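Local coordinates for uncharacterized protein YLR132C (Kluyveromyces marxianus, PDB 6PFQ) that is the U6 snRNA phosphodiesterase Usb1, a 2H phosphodiesterase superfamily member that binds UMP and is probably an exonuclease, at residues D189-P192 with L193-A196; G125-K128 with P129-S132. All coordinates share one frame; numbering follows the deposited sequence.

How the interactions relate
From the N terminus, interaction 2 (residues 125-132) comes first, on helix 121-137, which follows strand 112-119. Strand 154-161 and helix 169-186 come next, and interaction 1 (residues 189-196) then starts the short helix 191-197, just ahead of strand 200-202. Each contact closes only turns of its own helix, so the two follow in series and neither nests nor crosses. Interactions 1 and 2 do not touch: their centres lie about 26 Å apart and their nearest atoms about 15 Å apart. Interaction 1 joins its helix to helix 20-39 and strand 102-106; interaction 2 rests on Leu89 and on the loop residues Leu150 and Leu153.

Interaction 1: D189-P192 with L193-A196; sequences DRLP and LLRA
Leu191 and Arg195 meet one turn apart at the start of helix 191-197. Arg195 N gives Leu191 O a 2.8 Å hydrogen bond that is almost straight (177° at the hydrogen). Its two neighbours complete the first turn: Leu194 N bonds to Arg190 O at 3.1 Å, in the carbonyl plane, and Ala196 N to Pro192 O at 3.0 Å, with its donor tilted 27° from the Pro192 carbonyl plane. Arg190 is the N-cap, so Pro192 falls in the first turn, where its missing N-H costs the helix no i to i+4 bond. The Arg195 side chain starts with CG beside the backbone N (chi1 -65°), runs straight at chi2, then bends at chi3, which carries the guanidinium back over the turn. One face covers Leu191 O, 4.0 Å from the plane and over its centre, with Pro192 N nearer its rim. NH2 lies 3.7 Å from Pro192 CG and NH1 the same distance from Leu191 CB, while NH1 finds its hydrogen bond outside the turn, at Gly100 O. Further along, Leu193 O accepts from Asn197 ND2 and Arg195 O from Gln199 NE2. On the buried side Leu191 and Leu194 run side by side, CD2 to CD1 at 4.2 Å, and both touch Trp102 on strand 102-106. Were Arg195 replaced by an alanine, Gly100 O would probably lose this donor and the Leu191 carbonyl its flat cover. The chemistry thus divides the labour: backbone bonds satisfy the first carbonyls of the helix, and the guanidinium, lying with one face over one of them, ties the helix start through NH1 to the short link between strands 94-99 and 102-106. The carbonyl oxygen under it is likely to ease its positive charge.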
# COMPACT_ATOMS: atom_id res chain seq x y z
N ASP A 189 3.85 20.15 -4.16
CA ASP A 189 3.99 21.25 -3.19
C ASP A 189 3.24 21.00 -1.89
O ASP A 189 3.56 21.65 -0.88
CB ASP A 189 3.52 22.59 -3.79
CG ASP A 189 4.38 23.05 -4.97
OD1 ASP A 189 5.42 22.43 -5.24
OD2 ASP A 189 4.02 24.04 -5.62
N ARG A 190 2.22 20.15 -1.89
CA ARG A 190 1.50 19.89 -0.65
C ARG A 190 2.01 18.64 0.07
O ARG A 190 1.41 18.22 1.05
CB ARG A 190 -0.01 19.75 -0.89
CG ARG A 190 -0.67 20.78 -1.84
CD ARG A 190 -1.05 22.10 -1.10
NE ARG A 190 0.09 22.95 -0.74
CZ ARG A 190 0.72 23.78 -1.59
NH1 ARG A 190 0.35 23.86 -2.87
NH2 ARG A 190 1.72 24.53 -1.18
N LEU A 191 3.10 18.04 -0.39
CA LEU A 191 3.60 16.87 0.32
C LEU A 191 4.06 17.16 1.74
O LEU A 191 3.85 16.28 2.60
CB LEU A 191 4.72 16.20 -0.49
CG LEU A 191 4.14 15.27 -1.58
CD1 LEU A 191 5.27 14.68 -2.41
CD2 LEU A 191 3.36 14.12 -0.93
N PRO A 192 4.63 18.32 2.08
CA PRO A 192 4.97 18.54 3.50
C PRO A 192 3.75 18.47 4.40
O PRO A 192 3.83 17.92 5.50
CB PRO A 192 5.63 19.93 3.51
CG PRO A 192 6.28 20.01 2.14
CD PRO A 192 5.24 19.34 1.21
N LEU A 193 2.62 19.04 3.94
CA LEU A 193 1.37 18.95 4.69
C LEU A 193 0.93 17.50 4.85
O LEU A 193 0.47 17.09 5.92
CB LEU A 193 0.30 19.77 3.97
CG LEU A 193 -1.13 19.67 4.52
CD1 LEU A 193 -1.26 20.53 5.82
CD2 LEU A 193 -2.15 20.12 3.47
N LEU A 194 1.02 16.71 3.78
CA LEU A 194 0.63 15.31 3.89
C LEU A 194 1.52 14.59 4.89
O LEU A 194 1.03 13.92 5.82
CB LEU A 194 0.67 14.65 2.51
CG LEU A 194 0.30 13.17 2.44
CD1 LEU A 194 -0.13 12.85 1.00
CD2 LEU A 194 1.52 12.29 2.80
N ARG A 195 2.85 14.70 4.71
CA ARG A 195 3.75 13.94 5.60
C ARG A 195 3.59 14.38 7.06
O ARG A 195 3.72 13.56 7.97
CB ARG A 195 5.22 14.12 5.18
CG ARG A 195 5.53 13.51 3.78
CD ARG A 195 7.03 13.53 3.47
NE ARG A 195 7.53 14.90 3.45
CZ ARG A 195 7.86 15.60 2.37
NH1 ARG A 195 7.78 15.08 1.17
NH2 ARG A 195 8.28 16.86 2.50
N ALA A 196 3.29 15.65 7.31
CA ALA A 196 3.18 16.07 8.71
C ALA A 196 1.94 15.47 9.36
O ALA A 196 1.91 15.25 10.57
CB ALA A 196 3.17 17.60 8.81

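Interaction 2: G125-K128 with P129-S132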
# COMPACT_ATOMS: atom_id res chain seq x y z
N GLY A 125 12.13 0.61 9.76
CA GLY A 125 12.97 -0.10 10.71
C GLY A 125 12.16 -0.89 11.72
O GLY A 125 12.51 -2.03 12.05
N ARG A 126 11.06 -0.32 12.20
CA ARG A 126 10.21 -1.04 13.15
C ARG A 126 9.44 -2.18 12.49
O ARG A 126 9.09 -3.14 13.17
CB ARG A 126 9.22 -0.08 13.81
CG ARG A 126 9.90 0.93 14.73
CD ARG A 126 10.70 0.23 15.83
NE ARG A 126 10.95 1.16 16.93
CZ ARG A 126 12.03 1.16 17.71
NH1 ARG A 126 13.00 0.29 17.51
NH2 ARG A 126 12.14 2.04 18.69
N LEU A 127 9.21 -2.12 11.18
CA LEU A 127 8.56 -3.23 10.51
C LEU A 127 9.54 -4.32 10.07
O LEU A 127 9.10 -5.42 9.70
CB LEU A 127 7.76 -2.69 9.29
CG LEU A 127 6.44 -2.02 9.66
CD1 LEU A 127 5.85 -1.31 8.47
CD2 LEU A 127 5.47 -3.12 10.18
N LYS A 128 10.83 -4.04 10.08
CA LYS A 128 11.80 -5.06 9.66
C LYS A 128 11.61 -6.40 10.36
O LYS A 128 11.65 -7.43 9.67
CB LYS A 128 13.23 -4.54 9.87
CG LYS A 128 14.27 -5.52 9.36
CD LYS A 128 15.65 -4.88 9.41
CE LYS A 128 16.71 -5.83 8.86
NZ LYS A 128 16.55 -6.03 7.39
N PRO A 129 11.37 -6.47 11.67
CA PRO A 129 11.19 -7.80 12.28
C PRO A 129 9.93 -8.50 11.81
O PRO A 129 9.90 -9.73 11.75
CB PRO A 129 11.17 -7.52 13.79
CG PRO A 129 11.62 -6.14 13.96
CD PRO A 129 11.39 -5.40 12.68
N VAL A 130 8.88 -7.74 11.46
CA VAL A 130 7.68 -8.33 10.88
C VAL A 130 7.98 -8.90 9.50
O VAL A 130 7.64 -10.05 9.19
CB VAL A 130 6.55 -7.28 10.81
CG1 VAL A 130 5.31 -7.83 10.10
CG2 VAL A 130 6.21 -6.76 12.21
N LEU A 131 8.62 -8.10 8.63
CA LEU A 131 8.95 -8.63 7.30
C LEU A 131 9.84 -9.86 7.41
O LEU A 131 9.71 -10.80 6.62
CB LEU A 131 9.64 -7.54 6.48
CG LEU A 131 8.74 -6.33 6.15
CD1 LEU A 131 9.50 -5.46 5.17
CD2 LEU A 131 7.43 -6.77 5.55
N SER A 132 10.74 -9.88 8.40
CA SER A 132 11.61 -11.04 8.54
C SER A 132 10.81 -12.30 8.81
O SER A 132 11.11 -13.36 8.26
CB SER A 132 12.64 -10.81 9.65
OG SER A 132 13.58 -9.85 9.23
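Pro129 sits in mid-helix against the turn before it, and its ring can be followed atom by atom. CB is held beside the Lys128 carbonyl by the peptide link itself. CG, at the tip, comes within 4.0 Å of Arg126 O. CD, closing the ring onto the nitrogen, fills the place of the N-H: it lies 3.6 Å from Gly125 O and 3.3 Å from Arg126 O, and is tight against Lys128 CB (3.5 Å). With no N-H on Pro129, and Val130 N also without a bond to the turn before, helix 121-137 is kinked. Regular i to i+4 bonding resumes at Leu131, whose N reaches Leu127 O at 2.9 Å, and Ser132 N binds Lys128 O. Ser132 OG, set beside its backbone N (chi1 -71°), turns back to the same oxygen at 3.1 Å. Leu127 CD2 and Val130 CG2 pack together across the kink on the buried side. There Leu127 also meets Leu153, just ahead of strand 154-161, and Val130 meets Leu89, just past helix 72-88. Leu131 rests on Leu150, the Leu131 side chain about 7 Å from that of Asn152, a UMP-binding residue (no UMP is bound in this model).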